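Side-chain contacts in acinetobacter secreted protease CpaA (Acinetobacter nosocomialis M2, PDB 6O38), which probably cleaves proteins outside the cell as a zinc metalloprotease exported by type II secretion, and is bound here to its chaperone CpaB: residues V402-L407 and N531-S536; P538-P543 and D556-I561; G523-G528 and V547-E552. One frame throughout, in Å; residues are numbered along the deposited sequence.

Interaction 1 (V402-L407 and N531-S536)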
# COMPACT_ATOMS: atom_id res chain seq x y z
N VAL A 402 6.31 -2.48 -15.31
CA VAL A 402 6.68 -3.88 -15.12
C VAL A 402 6.86 -4.20 -13.64
O VAL A 402 6.38 -5.22 -13.14
CB VAL A 402 7.95 -4.21 -15.93
CG1 VAL A 402 8.37 -5.65 -15.69
CG2 VAL A 402 7.72 -3.96 -17.41
N ASN A 403 7.57 -3.32 -12.92
CA ASN A 403 7.82 -3.56 -11.50
C ASN A 403 6.52 -3.58 -10.70
O ASN A 403 6.37 -4.38 -9.77
CB ASN A 403 8.77 -2.49 -10.95
CG ASN A 403 10.16 -2.59 -11.55
OD1 ASN A 403 10.63 -3.68 -11.87
ND2 ASN A 403 10.82 -1.44 -11.70
N LEU A 404 5.57 -2.71 -11.05
CA LEU A 404 4.30 -2.69 -10.33
C LEU A 404 3.49 -3.94 -10.62
O LEU A 404 2.80 -4.47 -9.73
CB LEU A 404 3.51 -1.43 -10.70
CG LEU A 404 2.17 -1.26 -9.98
CD1 LEU A 404 2.38 -1.07 -8.49
CD2 LEU A 404 1.39 -0.10 -10.58
N THR A 405 3.54 -4.44 -11.86
CA THR A 405 2.85 -5.68 -12.19
C THR A 405 3.41 -6.85 -11.40
O THR A 405 2.66 -7.66 -10.84
CB THR A 405 2.93 -5.95 -13.69
OG1 THR A 405 2.46 -4.81 -14.41
CG2 THR A 405 2.09 -7.16 -14.06
N ASN A 406 4.74 -6.96 -11.35
CA ASN A 406 5.37 -8.05 -10.60
C ASN A 406 5.08 -7.93 -9.11
O ASN A 406 4.93 -8.94 -8.41
CB ASN A 406 6.87 -8.08 -10.86
CG ASN A 406 7.20 -8.49 -12.28
OD1 ASN A 406 6.42 -9.15 -12.95
ND2 ASN A 406 8.38 -8.09 -12.75
N LEU A 407 5.03 -6.70 -8.59
CA LEU A 407 4.67 -6.51 -7.19
C LEU A 407 3.23 -6.92 -6.92
O LEU A 407 2.93 -7.56 -5.91
CB LEU A 407 4.91 -5.06 -6.78
CG LEU A 407 4.44 -4.68 -5.37
CD1 LEU A 407 5.28 -5.40 -4.32
CD2 LEU A 407 4.49 -3.18 -5.16
N ASN A 531 -6.88 0.23 -7.42
CA ASN A 531 -6.32 1.14 -6.43
C ASN A 531 -5.62 0.44 -5.27
O ASN A 531 -5.16 1.12 -4.35
CB ASN A 531 -7.41 2.09 -5.88
CG ASN A 531 -8.60 1.35 -5.29
OD1 ASN A 531 -8.50 0.18 -4.91
ND2 ASN A 531 -9.73 2.04 -5.20
N ILE A 532 -5.52 -0.89 -5.30
CA ILE A 532 -4.69 -1.64 -4.36
C ILE A 532 -3.88 -2.65 -5.15
O ILE A 532 -4.26 -3.07 -6.25
CB ILE A 532 -5.52 -2.34 -3.26
CG1 ILE A 532 -6.47 -3.37 -3.87
CG2 ILE A 532 -6.29 -1.32 -2.42
CD1 ILE A 532 -7.23 -4.18 -2.84
N ASN A 533 -2.74 -3.05 -4.58
CA ASN A 533 -1.76 -3.87 -5.30
C ASN A 533 -2.11 -5.36 -5.16
O ASN A 533 -1.35 -6.15 -4.60
CB ASN A 533 -0.36 -3.58 -4.78
CG ASN A 533 0.01 -2.12 -4.90
OD1 ASN A 533 -0.43 -1.42 -5.82
ND2 ASN A 533 0.84 -1.64 -3.98
N PHE A 534 -3.27 -5.73 -5.70
CA PHE A 534 -3.71 -7.11 -5.66
C PHE A 534 -4.53 -7.44 -6.90
O PHE A 534 -5.22 -6.58 -7.46
CB PHE A 534 -4.56 -7.41 -4.42
CG PHE A 534 -3.81 -7.31 -3.12
CD1 PHE A 534 -3.05 -8.38 -2.66
CD2 PHE A 534 -3.87 -6.15 -2.36
CE1 PHE A 534 -2.37 -8.29 -1.46
CE2 PHE A 534 -3.18 -6.06 -1.16
CZ PHE A 534 -2.43 -7.13 -0.71
N TYR A 535 -4.44 -8.69 -7.33
CA TYR A 535 -5.47 -9.31 -8.15
C TYR A 535 -6.46 -10.01 -7.24
O TYR A 535 -6.11 -10.46 -6.14
CB TYR A 535 -4.86 -10.30 -9.15
CG TYR A 535 -4.00 -9.68 -10.22
CD1 TYR A 535 -4.56 -9.04 -11.31
CD2 TYR A 535 -2.61 -9.73 -10.14
CE1 TYR A 535 -3.78 -8.47 -12.30
CE2 TYR A 535 -1.81 -9.16 -11.12
CZ TYR A 535 -2.40 -8.53 -12.19
OH TYR A 535 -1.62 -7.97 -13.17
N SER A 536 -7.71 -10.10 -7.69
CA SER A 536 -8.77 -10.58 -6.81
C SER A 536 -8.61 -12.06 -6.52
O SER A 536 -8.22 -12.85 -7.39
CB SER A 536 -10.14 -10.31 -7.43
OG SER A 536 -10.37 -11.13 -8.56
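Leu404 and Leu407, one turn apart on helix 391-411, meet the two arms of the Asn533 carboxamide. The Leu404 side chain stands roughly perpendicular to that of Asn533 and brings CD1 to 3.9 Å from its OD1. Leu407 comes in at a slant, its CD2 4.1 Å from Asn533 ND2. In both leucines CG lies anti to the backbone N (chi1 -178° and 174°), which carries the branched ends out to the amide although neither CB points at the loop. Asn533, the centre of an inverse gamma turn, does turn its CB toward the helix. A second touch lies beside this one: Tyr535 extends its phenol toward the helix, with OH 3.9 Å from Thr405 CG2. The methyl is presented there because Thr405 OG1 (chi1 -54°) is turned back to the Gly401 carbonyl. Phe144 of the chaperone CpaB packs on both leucines, and its Asn149 on Asn533. No hydrogen bond joins helix and loop; Asn533 OD1 takes one from Arg497 NH1, and Tyr535 OH bonds Arg497 O. The polar ends are thus tied to the zinc-site helix 496-504, while carbon groups of helix 391-411 lie against them.

Interaction 2 (P538-P543 and D556-I561)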
# COMPACT_ATOMS: atom_id res chain seq x y z
N PRO A 538 -10.31 -15.03 -3.27
CA PRO A 538 -10.95 -15.24 -1.96
C PRO A 538 -9.99 -15.64 -0.86
O PRO A 538 -10.43 -15.89 0.27
CB PRO A 538 -11.96 -16.36 -2.25
CG PRO A 538 -11.37 -17.10 -3.39
CD PRO A 538 -10.66 -16.08 -4.24
N TYR A 539 -8.69 -15.74 -1.15
CA TYR A 539 -7.69 -16.05 -0.14
C TYR A 539 -6.82 -14.84 0.19
O TYR A 539 -5.83 -14.98 0.91
CB TYR A 539 -6.83 -17.23 -0.61
CG TYR A 539 -7.66 -18.38 -1.13
CD1 TYR A 539 -8.52 -19.08 -0.28
CD2 TYR A 539 -7.61 -18.76 -2.46
CE1 TYR A 539 -9.28 -20.13 -0.75
CE2 TYR A 539 -8.37 -19.81 -2.94
CZ TYR A 539 -9.21 -20.49 -2.08
OH TYR A 539 -9.97 -21.53 -2.55
N LEU A 540 -7.18 -13.67 -0.33
CA LEU A 540 -6.49 -12.42 -0.04
C LEU A 540 -7.43 -11.49 0.71
O LEU A 540 -8.65 -11.53 0.51
CB LEU A 540 -6.01 -11.74 -1.33
CG LEU A 540 -5.04 -12.54 -2.20
CD1 LEU A 540 -4.81 -11.81 -3.50
CD2 LEU A 540 -3.72 -12.77 -1.47
N TYR A 541 -6.87 -10.65 1.57
CA TYR A 541 -7.65 -9.75 2.40
C TYR A 541 -7.06 -8.35 2.35
O TYR A 541 -5.84 -8.18 2.25
CB TYR A 541 -7.72 -10.25 3.85
CG TYR A 541 -8.35 -11.62 3.97
CD1 TYR A 541 -7.59 -12.77 3.82
CD2 TYR A 541 -9.71 -11.76 4.24
CE1 TYR A 541 -8.17 -14.03 3.93
CE2 TYR A 541 -10.29 -13.01 4.35
CZ TYR A 541 -9.52 -14.14 4.19
OH TYR A 541 -10.09 -15.38 4.30
N ASN A 542 -7.93 -7.35 2.40
CA ASN A 542 -7.53 -5.96 2.47
C ASN A 542 -6.60 -5.75 3.66
O ASN A 542 -6.99 -6.04 4.80
CB ASN A 542 -8.76 -5.06 2.59
CG ASN A 542 -8.44 -3.58 2.41
OD1 ASN A 542 -7.53 -3.05 3.04
ND2 ASN A 542 -9.20 -2.91 1.55
N PRO A 543 -5.38 -5.26 3.45
CA PRO A 543 -4.41 -5.18 4.56
C PRO A 543 -4.89 -4.34 5.73
O PRO A 543 -4.67 -4.72 6.89
CB PRO A 543 -3.17 -4.56 3.89
CG PRO A 543 -3.30 -4.94 2.45
CD PRO A 543 -4.77 -4.87 2.16
N ASP A 556 -12.56 -14.61 -8.67
CA ASP A 556 -11.24 -15.17 -8.36
C ASP A 556 -10.36 -14.96 -9.60
O ASP A 556 -10.33 -15.80 -10.50
CB ASP A 556 -11.34 -16.63 -7.97
CG ASP A 556 -10.06 -17.17 -7.36
OD1 ASP A 556 -9.05 -16.43 -7.33
OD2 ASP A 556 -10.06 -18.33 -6.90
N ALA A 557 -9.63 -13.85 -9.61
CA ALA A 557 -8.74 -13.57 -10.74
C ALA A 557 -7.48 -14.43 -10.69
O ALA A 557 -6.98 -14.86 -11.73
CB ALA A 557 -8.37 -12.08 -10.76
N VAL A 558 -6.96 -14.67 -9.48
CA VAL A 558 -5.70 -15.41 -9.35
C VAL A 558 -5.85 -16.83 -9.87
O VAL A 558 -4.92 -17.40 -10.46
CB VAL A 558 -5.23 -15.38 -7.88
CG1 VAL A 558 -3.98 -16.23 -7.71
CG2 VAL A 558 -4.98 -13.95 -7.43
N SER A 559 -7.03 -17.44 -9.68
CA SER A 559 -7.24 -18.80 -10.16
C SER A 559 -7.21 -18.88 -11.68
O SER A 559 -6.75 -19.88 -12.23
CB SER A 559 -8.57 -19.34 -9.63
OG SER A 559 -9.66 -18.69 -10.24
N VAL A 560 -7.67 -17.84 -12.37
CA VAL A 560 -7.62 -17.83 -13.82
C VAL A 560 -6.21 -17.51 -14.31
O VAL A 560 -5.74 -18.09 -15.30
CB VAL A 560 -8.66 -16.83 -14.38
CG1 VAL A 560 -8.48 -16.65 -15.88
CG2 VAL A 560 -10.07 -17.32 -14.07
N ILE A 561 -5.52 -16.60 -13.63
CA ILE A 561 -4.14 -16.28 -14.00
C ILE A 561 -3.26 -17.52 -13.89
O ILE A 561 -2.46 -17.82 -14.78
CB ILE A 561 -3.60 -15.14 -13.12
CG1 ILE A 561 -4.35 -13.84 -13.40
CG2 ILE A 561 -2.11 -14.95 -13.34
CD1 ILE A 561 -3.91 -12.68 -12.54
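The N-cap of the chain's last helix, 557-569, is Asp556, and Pro538 of the preceding loop rests on its side chain. The CA atoms of the two residues are 6.4 Å apart. Pro538 CD lies over one face of the carboxylate, 3.4 Å from Asp556 CG and almost equally far from the two oxygens, and the two side chains run at about a right angle. The other face is used by the helix: Ser559 N donates to Asp556 OD1 over 3.3 Å, from well above the carboxylate plane (68° out of it). The acid is therefore sandwiched between a proline methylene and a capping N-H. With CG anti to the backbone N (chi1 -168°), the carboxylate folds over the first turn, where the helix end would be expected to favour its negative charge. Ser559 returns a second bond, its OG donating to Asp556 O at 3.0 Å. Pro538 also touches its own neighbour, CG standing 4.0 Å above the Tyr539 ring toward the rim. Further along the loop, Leu540 points at the helix and sets CD1 4.5 Å from Val558 CG2, a loose apolar touch. No hydrogen bond passes directly between the two segments. Just upstream, Ser536 holds the helix start: its OG bonds Ala557 N and its backbone pairs with Val558, next to the bond between Asp556 and Ile514. The far end of 538-543 turns to the beta-sandwich part of the chain, where Tyr541 packs on Met270 and Val272 of strand 266-272 and Pro543 O accepts from Arg235, so this loop spans from the C-terminal helix to that strand.

Interaction 3 (G523-G528 and V547-E552)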
# COMPACT_ATOMS: atom_id res chain seq x y z
N GLY A 523 -11.19 -0.37 -1.19
CA GLY A 523 -10.07 -0.88 -1.95
C GLY A 523 -10.50 -1.87 -3.02
O GLY A 523 -11.21 -2.84 -2.73
N SER A 524 -10.06 -1.65 -4.25
CA SER A 524 -10.47 -2.45 -5.39
C SER A 524 -9.25 -3.04 -6.09
O SER A 524 -8.23 -2.36 -6.24
CB SER A 524 -11.28 -1.61 -6.38
OG SER A 524 -12.47 -1.13 -5.79
N THR A 525 -9.37 -4.29 -6.52
CA THR A 525 -8.26 -4.98 -7.16
C THR A 525 -8.01 -4.40 -8.55
O THR A 525 -8.70 -3.49 -9.01
CB THR A 525 -8.53 -6.48 -7.22
OG1 THR A 525 -9.65 -6.73 -8.08
CG2 THR A 525 -8.81 -7.03 -5.83
N ALA A 526 -6.99 -4.95 -9.22
CA ALA A 526 -6.52 -4.37 -10.47
C ALA A 526 -7.60 -4.34 -11.54
O ALA A 526 -7.72 -3.36 -12.29
CB ALA A 526 -5.29 -5.13 -10.97
N MSE A 527 -8.40 -5.40 -11.64
CA MSE A 527 -9.44 -5.46 -12.66
C MSE A 527 -10.74 -4.79 -12.22
O MSE A 527 -11.63 -4.56 -13.04
CB MSE A 527 -9.73 -6.91 -13.04
CG MSE A 527 -8.54 -7.67 -13.57
SE MSE A 527 -7.65 -6.75 -15.04
CE MSE A 527 -5.93 -6.52 -14.19
N GLY A 528 -10.84 -4.46 -10.94
CA GLY A 528 -12.07 -3.92 -10.41
C GLY A 528 -11.98 -2.51 -9.87
O GLY A 528 -12.79 -2.11 -9.03
N VAL A 547 -11.24 -6.70 4.48
CA VAL A 547 -12.24 -7.16 3.53
C VAL A 547 -11.63 -8.22 2.62
O VAL A 547 -10.54 -8.03 2.06
CB VAL A 547 -12.79 -5.98 2.71
CG1 VAL A 547 -13.77 -6.47 1.66
CG2 VAL A 547 -13.45 -4.96 3.63
N ARG A 548 -12.32 -9.35 2.49
CA ARG A 548 -11.87 -10.40 1.59
C ARG A 548 -11.97 -9.94 0.14
O ARG A 548 -13.02 -9.45 -0.29
CB ARG A 548 -12.69 -11.67 1.81
CG ARG A 548 -12.49 -12.73 0.75
CD ARG A 548 -12.71 -14.12 1.32
NE ARG A 548 -13.93 -14.23 2.11
CZ ARG A 548 -14.06 -15.04 3.15
NH1 ARG A 548 -13.05 -15.81 3.53
NH2 ARG A 548 -15.21 -15.08 3.82
N LEU A 549 -10.88 -10.08 -0.60
CA LEU A 549 -10.77 -9.55 -1.96
C LEU A 549 -11.23 -10.55 -3.01
O LEU A 549 -10.52 -10.85 -3.96
CB LEU A 549 -9.33 -9.11 -2.21
CG LEU A 549 -8.78 -8.02 -1.29
CD1 LEU A 549 -7.35 -7.68 -1.66
CD2 LEU A 549 -9.66 -6.78 -1.34
N GLY A 550 -12.44 -11.07 -2.85
CA GLY A 550 -12.96 -12.04 -3.78
C GLY A 550 -14.03 -12.90 -3.14
O GLY A 550 -14.50 -12.62 -2.03
N GLU A 551 -14.40 -13.96 -3.86
CA GLU A 551 -15.47 -14.85 -3.42
C GLU A 551 -15.27 -16.20 -4.10
O GLU A 551 -15.05 -16.25 -5.32
CB GLU A 551 -16.84 -14.26 -3.76
CG GLU A 551 -18.02 -15.07 -3.24
CD GLU A 551 -19.33 -14.31 -3.33
OE1 GLU A 551 -19.33 -13.20 -3.89
OE2 GLU A 551 -20.35 -14.83 -2.83
N GLU A 552 -15.35 -17.28 -3.32
CA GLU A 552 -15.11 -18.62 -3.85
C GLU A 552 -16.09 -18.95 -4.97
O GLU A 552 -17.31 -19.02 -4.75
CB GLU A 552 -15.20 -19.66 -2.74
CG GLU A 552 -14.10 -19.59 -1.68
CD GLU A 552 -14.34 -18.52 -0.63
OE1 GLU A 552 -15.31 -17.74 -0.77
OE2 GLU A 552 -13.57 -18.47 0.35
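Thr525 and Leu549 face each other with CA atoms 7.4 Å apart, each at a change of direction in its chain. Segment 523-528 runs extended through Ser524 and then turns at Ala526 and Met527, closed by Gly528 N to Thr525 O at 3.0 Å. Its sequence and place after the zinc-binding histidines are consistent with the Met-turn of metzincin proteases; Met527 is modelled as selenomethionine, and Ala526 O accepts from ND1 of the zinc ligand His498. Segment 547-552 bends in an inverse gamma turn centred on Leu549, with only a weak bond from Gly550 N to Arg548 O, and the Leu549 side chain points from this bend toward the other segment. No hydrogen bond crosses between the two, and the side chains meet through carbon atoms. Thr525 CG2 comes within 4.2 Å of Leu549 CB, both CB atoms being directed across the gap. The hydroxyl of Thr525 has another task: OG1 (chi1 65°) accepts from Phe518 N, which fixes the rotation of the side chain; the Thr525 side chain as a whole is about 11 Å from the zinc. In Leu549 CD1 lies anti to CA (chi2 -180°), and the other methyl, CD2, branches toward Gly523. CD2 ends 4.5 Å from Gly523 O, at the extended beginning of segment 523-528.

In the fold
All three contacts are buried, and none has a hydrogen bond across it. Their chemistry differs with place. Interaction 1 sets helix 391-411 against the loop and is the one that the chaperone CpaB adjoins; interaction 2 covers the charged start of helix 557-569; interaction 3 packs two parts of the long loop between helices 496-504 and 557-569 on each other, mostly through carbon. Backbone bonds knit them together. Phe534 O of interaction 1 meets Ala526 N of interaction 3, and Leu540 O and Asn542 N of interaction 2 meet Leu549 N and Val547 O of interaction 3. Segments 531-536 and 538-543, one residue apart in the same loop, thereby bridge segment 523-528 and the last helix.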